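Local coordinates for endoglucanase E-5 (PDB 2CKS), which hydrolyses internal beta-1,4-glucosidic linkages in cellulose, lichenin and cereal beta-D-glucans through its family 5 glycoside hydrolase catalytic domain, at residues S144-I156 and E188-Y201. Residues are numbered along the deposited sequence; the frame is centred on the assembly and turned at random.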
loop_
_atom_site.group_PDB
_atom_site.type_symbol
_atom_site.label_atom_id
_atom_site.label_comp_id
_atom_site.label_asym_id
_atom_site.label_seq_id
_atom_site.Cartn_x
_atom_site.Cartn_y
_atom_site.Cartn_z
ATOM N N SER A 144 1.961 14.014 -15.789
ATOM C CA SER A 144 2.409 15.127 -14.972
ATOM C C SER A 144 1.802 15.048 -13.584
ATOM O O SER A 144 0.751 14.427 -13.384
ATOM C CB SER A 144 1.995 16.452 -15.606
ATOM O OG SER A 144 0.588 16.597 -15.593
ATOM N N TRP A 145 2.445 15.716 -12.637
ATOM C CA TRP A 145 1.874 15.858 -11.305
ATOM C C TRP A 145 0.523 16.572 -11.345
ATOM O O TRP A 145 -0.421 16.158 -10.673
ATOM C CB TRP A 145 2.828 16.557 -10.328
ATOM C CG TRP A 145 2.112 16.846 -9.047
ATOM C CD1 TRP A 145 1.804 18.059 -8.543
ATOM C CD2 TRP A 145 1.528 15.882 -8.157
ATOM N NE1 TRP A 145 1.077 17.927 -7.385
ATOM C CE2 TRP A 145 0.893 16.595 -7.129
ATOM C CE3 TRP A 145 1.473 14.483 -8.131
ATOM C CZ2 TRP A 145 0.222 15.965 -6.083
ATOM C CZ3 TRP A 145 0.803 13.860 -7.100
ATOM C CH2 TRP A 145 0.185 14.598 -6.091
ATOM N N ALA A 146 0.397 17.631 -12.145
ATOM C CA ALA A 146 -0.890 18.329 -12.242
ATOM C C ALA A 146 -2.044 17.415 -12.663
ATOM O O ALA A 146 -3.165 17.582 -12.195
ATOM C CB ALA A 146 -0.796 19.532 -13.169
ATOM N N SER A 147 -1.779 16.451 -13.539
ATOM C CA SER A 147 -2.833 15.550 -13.987
ATOM C C SER A 147 -3.185 14.535 -12.902
ATOM O O SER A 147 -4.337 14.135 -12.794
ATOM C CB SER A 147 -2.447 14.847 -15.287
ATOM O OG SER A 147 -1.534 13.801 -15.051
ATOM N N ILE A 148 -2.203 14.127 -12.098
ATOM C CA ILE A 148 -2.485 13.228 -10.972
ATOM C C ILE A 148 -3.316 13.963 -9.940
ATOM O O ILE A 148 -4.280 13.424 -9.429
ATOM C CB ILE A 148 -1.198 12.666 -10.343
ATOM C CG1 ILE A 148 -0.437 11.821 -11.362
ATOM C CG2 ILE A 148 -1.548 11.818 -9.110
ATOM C CD1 ILE A 148 0.985 11.536 -10.952
ATOM N N LYS A 149 -2.962 15.216 -9.684
ATOM C CA LYS A 149 -3.709 16.053 -8.759
ATOM C C LYS A 149 -5.169 16.215 -9.214
ATOM O O LYS A 149 -6.083 16.097 -8.422
ATOM C CB LYS A 149 -3.017 17.426 -8.630
ATOM C CG LYS A 149 -3.788 18.444 -7.798
ATOM C CD LYS A 149 -3.110 19.804 -7.794
ATOM C CE LYS A 149 -4.110 20.951 -7.790
ATOM N NZ LYS A 149 -4.671 21.139 -6.430
ATOM N N SER A 150 -5.390 16.484 -10.495
ATOM C CA SER A 150 -6.754 16.659 -10.991
ATOM C C SER A 150 -7.532 15.338 -10.949
ATOM O O SER A 150 -8.727 15.343 -10.688
ATOM C CB SER A 150 -6.774 17.279 -12.393
ATOM O OG SER A 150 -6.072 16.489 -13.333
ATOM N N TYR A 151 -6.850 14.214 -11.172
ATOM C CA TYR A 151 -7.476 12.901 -11.036
ATOM C C TYR A 151 -7.926 12.708 -9.593
ATOM O O TYR A 151 -9.054 12.295 -9.340
ATOM C CB TYR A 151 -6.505 11.777 -11.433
ATOM C CG TYR A 151 -6.947 10.404 -10.963
ATOM C CD1 TYR A 151 -7.901 9.669 -11.668
ATOM C CD2 TYR A 151 -6.431 9.846 -9.801
ATOM C CE1 TYR A 151 -8.310 8.412 -11.226
ATOM C CE2 TYR A 151 -6.849 8.611 -9.349
ATOM C CZ TYR A 151 -7.777 7.895 -10.060
ATOM O OH TYR A 151 -8.153 6.652 -9.583
ATOM N N ALA A 152 -7.036 13.014 -8.651
ATOM C CA ALA A 152 -7.308 12.832 -7.233
ATOM C C ALA A 152 -8.517 13.664 -6.832
ATOM O O ALA A 152 -9.379 13.217 -6.094
ATOM C CB ALA A 152 -6.082 13.218 -6.388
ATOM N N GLU A 153 -8.606 14.866 -7.384
ATOM C CA GLU A 153 -9.681 15.789 -7.040
ATOM C C GLU A 153 -11.029 15.381 -7.665
ATOM O O GLU A 153 -12.080 15.858 -7.236
ATOM C CB GLU A 153 -9.247 17.221 -7.384
ATOM C CG GLU A 153 -8.137 17.675 -6.438
ATOM C CD GLU A 153 -7.465 18.985 -6.789
ATOM O OE1 GLU A 153 -6.630 19.429 -5.967
ATOM O OE2 GLU A 153 -7.760 19.578 -7.850
ATOM N N GLU A 154 -10.996 14.483 -8.649
ATOM C CA GLU A 154 -12.206 13.860 -9.204
ATOM C C GLU A 154 -12.695 12.667 -8.362
ATOM O O GLU A 154 -13.894 12.458 -8.221
ATOM C CB GLU A 154 -11.972 13.417 -10.665
ATOM C CG GLU A 154 -11.734 14.572 -11.630
ATOM C CD GLU A 154 -11.320 14.148 -13.030
ATOM O OE1 GLU A 154 -10.159 13.762 -13.247
ATOM O OE2 GLU A 154 -12.160 14.206 -13.923
ATOM N N VAL A 155 -11.773 11.885 -7.798
ATOM C CA VAL A 155 -12.138 10.666 -7.069
ATOM C C VAL A 155 -12.410 10.938 -5.594
ATOM O O VAL A 155 -13.313 10.350 -5.015
ATOM C CB VAL A 155 -11.034 9.586 -7.194
ATOM C CG1 VAL A 155 -11.383 8.336 -6.392
ATOM C CG2 VAL A 155 -10.833 9.229 -8.643
ATOM N N ILE A 156 -11.629 11.824 -4.991
ATOM C CA ILE A 156 -11.735 12.086 -3.554
ATOM C C ILE A 156 -13.164 12.437 -3.120
ATOM O O ILE A 156 -13.641 11.873 -2.146
ATOM C CB ILE A 156 -10.678 13.134 -3.082
ATOM C CG1 ILE A 156 -9.295 12.480 -3.052
ATOM C CG2 ILE A 156 -11.002 13.684 -1.686
ATOM C CD1 ILE A 156 -8.162 13.458 -2.990
ATOM N N GLU A 188 7.650 19.304 -5.990
ATOM C CA GLU A 188 6.583 19.531 -6.956
ATOM C C GLU A 188 5.203 19.357 -6.325
ATOM O O GLU A 188 4.285 20.124 -6.592
ATOM C CB GLU A 188 6.753 18.555 -8.108
ATOM C CG GLU A 188 5.739 18.678 -9.211
ATOM C CD GLU A 188 6.187 17.966 -10.466
ATOM O OE1 GLU A 188 6.770 16.853 -10.359
ATOM O OE2 GLU A 188 5.951 18.527 -11.554
ATOM N N ILE A 189 5.071 18.341 -5.477
ATOM C CA ILE A 189 3.817 18.084 -4.767
ATOM C C ILE A 189 3.524 19.185 -3.754
ATOM O O ILE A 189 2.405 19.687 -3.667
ATOM C CB ILE A 189 3.880 16.705 -4.054
ATOM C CG1 ILE A 189 4.018 15.580 -5.082
ATOM C CG2 ILE A 189 2.652 16.492 -3.150
ATOM C CD1 ILE A 189 4.567 14.268 -4.492
ATOM N N ALA A 190 4.532 19.562 -2.976
ATOM C CA ALA A 190 4.348 20.562 -1.928
ATOM C C ALA A 190 3.930 21.907 -2.494
ATOM O O ALA A 190 3.143 22.616 -1.857
ATOM C CB ALA A 190 5.607 20.702 -1.113
ATOM N N ALA A 191 4.405 22.219 -3.702
ATOM C CA ALA A 191 4.079 23.478 -4.381
ATOM C C ALA A 191 2.674 23.493 -4.975
ATOM O O ALA A 191 2.129 24.561 -5.238
ATOM C CB ALA A 191 5.098 23.772 -5.481
ATOM N N ASN A 192 2.104 22.312 -5.216
ATOM C CA ASN A 192 0.780 22.178 -5.815
ATOM C C ASN A 192 0.058 20.963 -5.215
ATOM O O ASN A 192 -0.190 19.983 -5.899
ATOM C CB ASN A 192 0.928 22.026 -7.338
ATOM C CG ASN A 192 -0.389 22.125 -8.077
ATOM O OD1 ASN A 192 -1.382 22.619 -7.542
ATOM N ND2 ASN A 192 -0.396 21.663 -9.329
ATOM N N PRO A 193 -0.264 21.016 -3.929
ATOM C CA PRO A 193 -0.783 19.832 -3.241
ATOM C C PRO A 193 -2.230 19.531 -3.617
ATOM O O PRO A 193 -2.955 20.415 -4.089
ATOM C CB PRO A 193 -0.657 20.208 -1.766
ATOM C CG PRO A 193 -0.783 21.676 -1.752
ATOM C CD PRO A 193 -0.150 22.175 -3.022
ATOM N N VAL A 194 -2.635 18.281 -3.429
ATOM C CA VAL A 194 -4.039 17.917 -3.567
ATOM C C VAL A 194 -4.833 18.778 -2.571
ATOM O O VAL A 194 -4.441 18.897 -1.413
ATOM C CB VAL A 194 -4.244 16.412 -3.309
ATOM C CG1 VAL A 194 -5.728 16.064 -3.229
ATOM C CG2 VAL A 194 -3.564 15.602 -4.395
ATOM N N ASN A 195 -5.922 19.383 -3.051
ATOM C CA ASN A 195 -6.751 20.311 -2.270
ATOM C C ASN A 195 -7.761 19.527 -1.434
ATOM O O ASN A 195 -8.967 19.599 -1.638
ATOM C CB ASN A 195 -7.455 21.317 -3.207
ATOM C CG ASN A 195 -8.135 22.466 -2.459
ATOM O OD1 ASN A 195 -7.495 23.224 -1.718
ATOM N ND2 ASN A 195 -9.438 22.613 -2.674
ATOM N N ALA A 196 -7.231 18.732 -0.523
ATOM C CA ALA A 196 -8.009 17.992 0.449
ATOM C C ALA A 196 -7.073 17.708 1.595
ATOM O O ALA A 196 -5.847 17.754 1.440
ATOM C CB ALA A 196 -8.530 16.698 -0.132
ATOM N N SER A 197 -7.653 17.430 2.745
ATOM C CA SER A 197 -6.880 17.044 3.898
ATOM C C SER A 197 -7.215 15.613 4.287
ATOM O O SER A 197 -8.016 14.935 3.636
ATOM C CB SER A 197 -7.125 18.021 5.028
ATOM O OG SER A 197 -6.642 19.291 4.632
ATOM N N ASN A 198 -6.544 15.133 5.322
ATOM C CA ASN A 198 -6.529 13.729 5.630
ATOM C C ASN A 198 -6.043 12.916 4.432
ATOM O O ASN A 198 -6.560 11.849 4.143
ATOM C CB ASN A 198 -7.909 13.290 6.117
ATOM C CG ASN A 198 -7.827 12.263 7.181
ATOM O OD1 ASN A 198 -6.804 12.140 7.854
ATOM N ND2 ASN A 198 -8.891 11.502 7.348
ATOM N N ILE A 199 -5.034 13.455 3.746
ATOM C CA ILE A 199 -4.416 12.858 2.563
ATOM C C ILE A 199 -2.986 12.448 2.906
ATOM O O ILE A 199 -2.317 13.139 3.679
ATOM C CB ILE A 199 -4.381 13.898 1.395
ATOM C CG1 ILE A 199 -5.799 14.289 0.953
ATOM C CG2 ILE A 199 -3.560 13.390 0.205
ATOM C CD1 ILE A 199 -6.631 13.146 0.408
ATOM N N MET A 200 -2.529 11.332 2.333
ATOM C CA MET A 200 -1.122 10.947 2.340
ATOM C C MET A 200 -0.699 10.715 0.901
ATOM O O MET A 200 -1.547 10.531 0.017
ATOM C CB MET A 200 -0.931 9.662 3.141
ATOM C CG MET A 200 -1.571 9.703 4.505
ATOM S SD MET A 200 -1.176 8.233 5.448
ATOM C CE MET A 200 0.470 8.561 5.930
ATOM N N TYR A 201 0.601 10.736 0.671
ATOM C CA TYR A 201 1.155 10.551 -0.661
ATOM C C TYR A 201 2.008 9.300 -0.659
ATOM O O TYR A 201 2.748 9.038 0.289
ATOM C CB TYR A 201 1.979 11.770 -1.057
ATOM C CG TYR A 201 1.142 13.018 -1.175
ATOM C CD1 TYR A 201 0.950 13.845 -0.079
ATOM C CD2 TYR A 201 0.525 13.361 -2.370
ATOM C CE1 TYR A 201 0.185 14.991 -0.183
ATOM C CE2 TYR A 201 -0.242 14.500 -2.478
ATOM C CZ TYR A 201 -0.403 15.316 -1.392
ATOM O OH TYR A 201 -1.175 16.455 -1.508
HETATM O O HOH W 1 4.752 17.277 -13.434
#
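Trp-145, in the first turn of helix 145-162, lies flat between Ile-189 and the aliphatic base of Lys-149. Ile-189 CG1 sits over the centre of the six-membered ring of Trp-145, 3.8 Å from its centroid, a CH-pi contact almost on the ring normal, while Lys-149 CB covers the opposite face nearer the rim. With CG anti to the backbone N (chi1 172°), the indole reaches across to the 188-201 segment. There Trp-145 NE1 donates to Asn-192 O at 2.8 Å, nearly straight (170°), with the oxygen in the indole plane. At the far end of the ring, Trp-145 CH2 meets Tyr-201 CE2 rim to rim at 3.6 Å. Were the indole cut back to an alanine, Asn-192 O would probably lose its donor, and a gap would be likely to open between Ile-189 and Lys-149. Apolar packing continues along the helix: Ala-152 CB touches Val-194 CG2, and Ile-156 CD1 meets Val-194 CG1 tip to tip at 3.6 Å and also reaches Ile-199 CD1.

The outer side, toward solvent, is polar and held by separate bonds instead of close apolar packing. Lys-149, bent at its end, gives NZ to Pro-193 O and, with the same NZ, forms a salt bridge with Glu-153 OE1 (2.6 Å). Glu-153 OE1 takes the lysine on its syn side and Asn-195 N, 3.0 Å away, on its anti side, so it ties the inverse gamma turn centred on Asn-195 to the helix. By the helix start, a water links Trp-145 N to Glu-188 OE2, whereas Glu-188 OE1 is held by Ser-184 and Arg-173.

In this TIM barrel, the contact fastens the helix following strand 132-135 to the end of helix 187-191, the loop after it and the start of strand 199-206. Ala-152 and Ile-156 also rest on strand 168-170, while Tyr-151, turned from the 188-201 segment, packs against helix 112-126.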